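Local coordinates for hypothetical protein PA3696 (Pseudomonas aeruginosa, PDB 1YOX) that is of unknown function but belongs to the AIM24 family, whose name refers to mitochondrial biogenesis and which is grouped in the cupin clan, at residues 27-35 and 77-85. Sequence-based numbering, arbitrary orientation.
Sequences GETVIAEAG and MTHFTNEGQ
Val30 and Phe80 form a hydrogen-bonded pair at the middle of strands 29-32 and 78-82, neighbouring inner strands of a six-stranded antiparallel sheet in this AIM24-family protein. The pair closes with Phe80 N to Val30 O at 2.8 Å, almost linear, and Val30 N to Phe80 O at 3.0 Å. Ala32 and Thr78 repeat the exchange; past the start of strand 29-32, Asn82 divides its bonds, N to Glu28 O and O from Gly27 N. The intervening residues make their backbone hydrogen bonds with the flanking strands 119-123 and 44-48 and the residues next to them: Thr29 with Tyr124 and Ile31 with Ala122 on one side, His79 with Thr47 and Thr81 with Arg45 on the other. On their shared face Thr29 and Thr81 share one hydrogen bond, OG1 to OG1 2.7 Å, in which either could be the donor, and Ile31 CG2 makes a CH-pi contact over the centre of the His79 ring, 3.4 Å from its centroid. From the other face Val30 and Ala32 touch Phe92, while Phe80 touches Val90 and meets the Phe92 ring edge-to-face. Thr78 doubles its hold on Ala32 O: with chi1 at 58°, OG1 lies between its own backbone N and carbonyl carbon and donates at 2.7 Å from above the carbonyl plane, while Thr78 N reaches that oxygen from the opposite face, also at 2.7 Å.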
loop_
_atom_site.group_PDB
_atom_site.type_symbol
_atom_site.label_atom_id
_atom_site.label_comp_id
_atom_site.label_asym_id
_atom_site.label_seq_id
_atom_site.Cartn_x
_atom_site.Cartn_y
_atom_site.Cartn_z
ATOM N N GLY C 27 25.748 16.162 17.264
ATOM C CA GLY C 27 25.508 17.533 16.814
ATOM C C GLY C 27 24.732 17.676 15.510
ATOM O O GLY C 27 24.328 18.785 15.194
ATOM N N GLU C 28 24.509 16.576 14.765
ATOM C CA GLU C 28 23.857 16.632 13.426
ATOM C C GLU C 28 22.320 16.667 13.477
ATOM O O GLU C 28 21.709 16.242 14.454
ATOM C CB GLU C 28 24.314 15.472 12.526
ATOM C CG GLU C 28 25.779 15.513 12.090
ATOM C CD GLU C 28 26.063 14.562 10.924
ATOM O OE1 GLU C 28 25.368 13.523 10.799
ATOM O OE2 GLU C 28 26.976 14.856 10.115
ATOM N N THR C 29 21.688 17.163 12.423
ATOM C CA THR C 29 20.230 17.362 12.465
ATOM C C THR C 29 19.531 17.013 11.162
ATOM O O THR C 29 20.059 17.245 10.089
ATOM C CB THR C 29 19.861 18.787 12.916
ATOM O OG1 THR C 29 20.415 18.998 14.211
ATOM C CG2 THR C 29 18.321 18.997 13.000
ATOM N N VAL C 30 18.348 16.422 11.290
ATOM C CA VAL C 30 17.456 16.184 10.162
ATOM C C VAL C 30 16.083 16.834 10.443
ATOM O O VAL C 30 15.613 16.883 11.601
ATOM C CB VAL C 30 17.361 14.679 9.825
ATOM C CG1 VAL C 30 16.665 13.874 10.956
ATOM C CG2 VAL C 30 16.700 14.455 8.484
ATOM N N ILE C 31 15.475 17.373 9.386
ATOM C CA ILE C 31 14.176 18.013 9.508
ATOM C C ILE C 31 13.105 17.192 8.791
ATOM O O ILE C 31 13.329 16.646 7.714
ATOM C CB ILE C 31 14.201 19.523 9.123
ATOM C CG1 ILE C 31 14.457 19.742 7.636
ATOM C CG2 ILE C 31 15.270 20.268 9.943
ATOM C CD1 ILE C 31 14.323 21.244 7.215
ATOM N N ALA C 32 11.961 17.055 9.437
ATOM C CA ALA C 32 10.892 16.216 8.935
ATOM C C ALA C 32 9.580 16.687 9.544
ATOM O O ALA C 32 9.573 17.319 10.594
ATOM C CB ALA C 32 11.147 14.778 9.343
ATOM N N GLU C 33 8.466 16.375 8.906
ATOM C CA GLU C 33 7.189 16.503 9.619
ATOM C C GLU C 33 7.140 15.340 10.635
ATOM O O GLU C 33 7.527 14.202 10.323
ATOM C CB GLU C 33 5.984 16.581 8.644
ATOM C CG GLU C 33 4.647 16.835 9.298
ATOM C CD GLU C 33 4.154 15.604 10.038
ATOM O OE1 GLU C 33 4.098 14.503 9.417
ATOM O OE2 GLU C 33 3.843 15.729 11.244
ATOM N N ALA C 34 6.752 15.641 11.874
ATOM C CA ALA C 34 6.925 14.656 12.976
ATOM C C ALA C 34 6.039 13.415 12.916
ATOM O O ALA C 34 6.336 12.418 13.600
ATOM C CB ALA C 34 6.808 15.334 14.365
ATOM N N GLY C 35 4.938 13.500 12.153
ATOM C CA GLY C 35 4.050 12.357 11.901
ATOM C C GLY C 35 4.661 11.294 10.990
ATOM O O GLY C 35 4.152 10.192 10.908
HETATM N N MSE C 77 7.665 22.009 10.658
HETATM C CA MSE C 77 8.852 21.171 10.551
HETATM C C MSE C 77 9.364 20.789 11.922
HETATM O O MSE C 77 9.480 21.643 12.799
HETATM C CB MSE C 77 9.966 21.910 9.804
HETATM C CG MSE C 77 9.872 21.888 8.276
HETATM SE SE MSE C 77 10.288 20.132 7.506
HETATM C CE MSE C 77 8.447 19.369 7.517
ATOM N N THR C 78 9.685 19.516 12.123
ATOM C CA THR C 78 10.366 19.139 13.360
ATOM C C THR C 78 11.838 18.834 13.116
ATOM O O THR C 78 12.201 18.245 12.106
ATOM C CB THR C 78 9.700 17.972 14.077
ATOM O OG1 THR C 78 9.665 16.842 13.200
ATOM C CG2 THR C 78 8.287 18.347 14.529
ATOM N N HIS C 79 12.675 19.275 14.045
ATOM C CA HIS C 79 14.123 19.055 13.983
ATOM C C HIS C 79 14.494 17.887 14.888
ATOM O O HIS C 79 14.137 17.864 16.066
ATOM C CB HIS C 79 14.884 20.314 14.420
ATOM C CG HIS C 79 14.836 21.437 13.432
ATOM N ND1 HIS C 79 13.687 21.802 12.761
ATOM C CD2 HIS C 79 15.799 22.288 13.008
ATOM C CE1 HIS C 79 13.942 22.823 11.965
ATOM N NE2 HIS C 79 15.217 23.142 12.101
ATOM N N PHE C 80 15.189 16.913 14.327
ATOM C CA PHE C 80 15.723 15.793 15.116
ATOM C C PHE C 80 17.245 15.934 15.215
ATOM O O PHE C 80 17.941 15.888 14.213
ATOM C CB PHE C 80 15.318 14.447 14.486
ATOM C CG PHE C 80 13.828 14.208 14.485
ATOM C CD1 PHE C 80 13.006 14.812 13.520
ATOM C CD2 PHE C 80 13.236 13.415 15.457
ATOM C CE1 PHE C 80 11.620 14.614 13.531
ATOM C CE2 PHE C 80 11.836 13.195 15.456
ATOM C CZ PHE C 80 11.039 13.791 14.495
ATOM N N THR C 81 17.750 16.130 16.428
ATOM C CA THR C 81 19.191 16.275 16.642
ATOM C C THR C 81 19.774 15.161 17.499
ATOM O O THR C 81 19.130 14.679 18.457
ATOM C CB THR C 81 19.548 17.661 17.224
ATOM O OG1 THR C 81 18.936 18.658 16.411
ATOM C CG2 THR C 81 21.067 17.907 17.191
ATOM N N ASN C 82 20.991 14.746 17.121
ATOM C CA ASN C 82 21.834 13.866 17.943
ATOM C C ASN C 82 22.533 14.642 19.089
ATOM O O ASN C 82 23.483 15.409 18.859
ATOM C CB ASN C 82 22.859 13.176 17.057
ATOM C CG ASN C 82 23.725 12.151 17.805
ATOM O OD1 ASN C 82 24.478 11.400 17.177
ATOM N ND2 ASN C 82 23.609 12.104 19.113
ATOM N N GLU C 83 22.038 14.430 20.307
ATOM C CA GLU C 83 22.546 15.092 21.508
ATOM C C GLU C 83 23.484 14.192 22.308
ATOM O O GLU C 83 23.790 14.485 23.475
ATOM C CB GLU C 83 21.384 15.484 22.427
ATOM C CG GLU C 83 20.277 16.243 21.742
ATOM C CD GLU C 83 20.397 17.729 21.957
ATOM O OE1 GLU C 83 19.826 18.203 22.964
ATOM O OE2 GLU C 83 21.077 18.411 21.149
ATOM N N GLY C 84 23.906 13.086 21.701
ATOM C CA GLY C 84 24.815 12.145 22.351
ATOM C C GLY C 84 26.242 12.307 21.878
ATOM O O GLY C 84 26.633 13.389 21.412
ATOM N N GLN C 85 26.991 11.209 21.961
ATOM C CA GLN C 85 28.457 11.202 21.829
ATOM C C GLN C 85 28.928 10.279 20.713
ATOM O O GLN C 85 30.095 10.324 20.332
ATOM C CB GLN C 85 29.124 10.711 23.125
ATOM C CG GLN C 85 28.362 10.960 24.411
ATOM C CD GLN C 85 28.216 12.427 24.705
ATOM O OE1 GLN C 85 27.232 12.855 25.342
ATOM N NE2 GLN C 85 29.210 13.228 24.251
#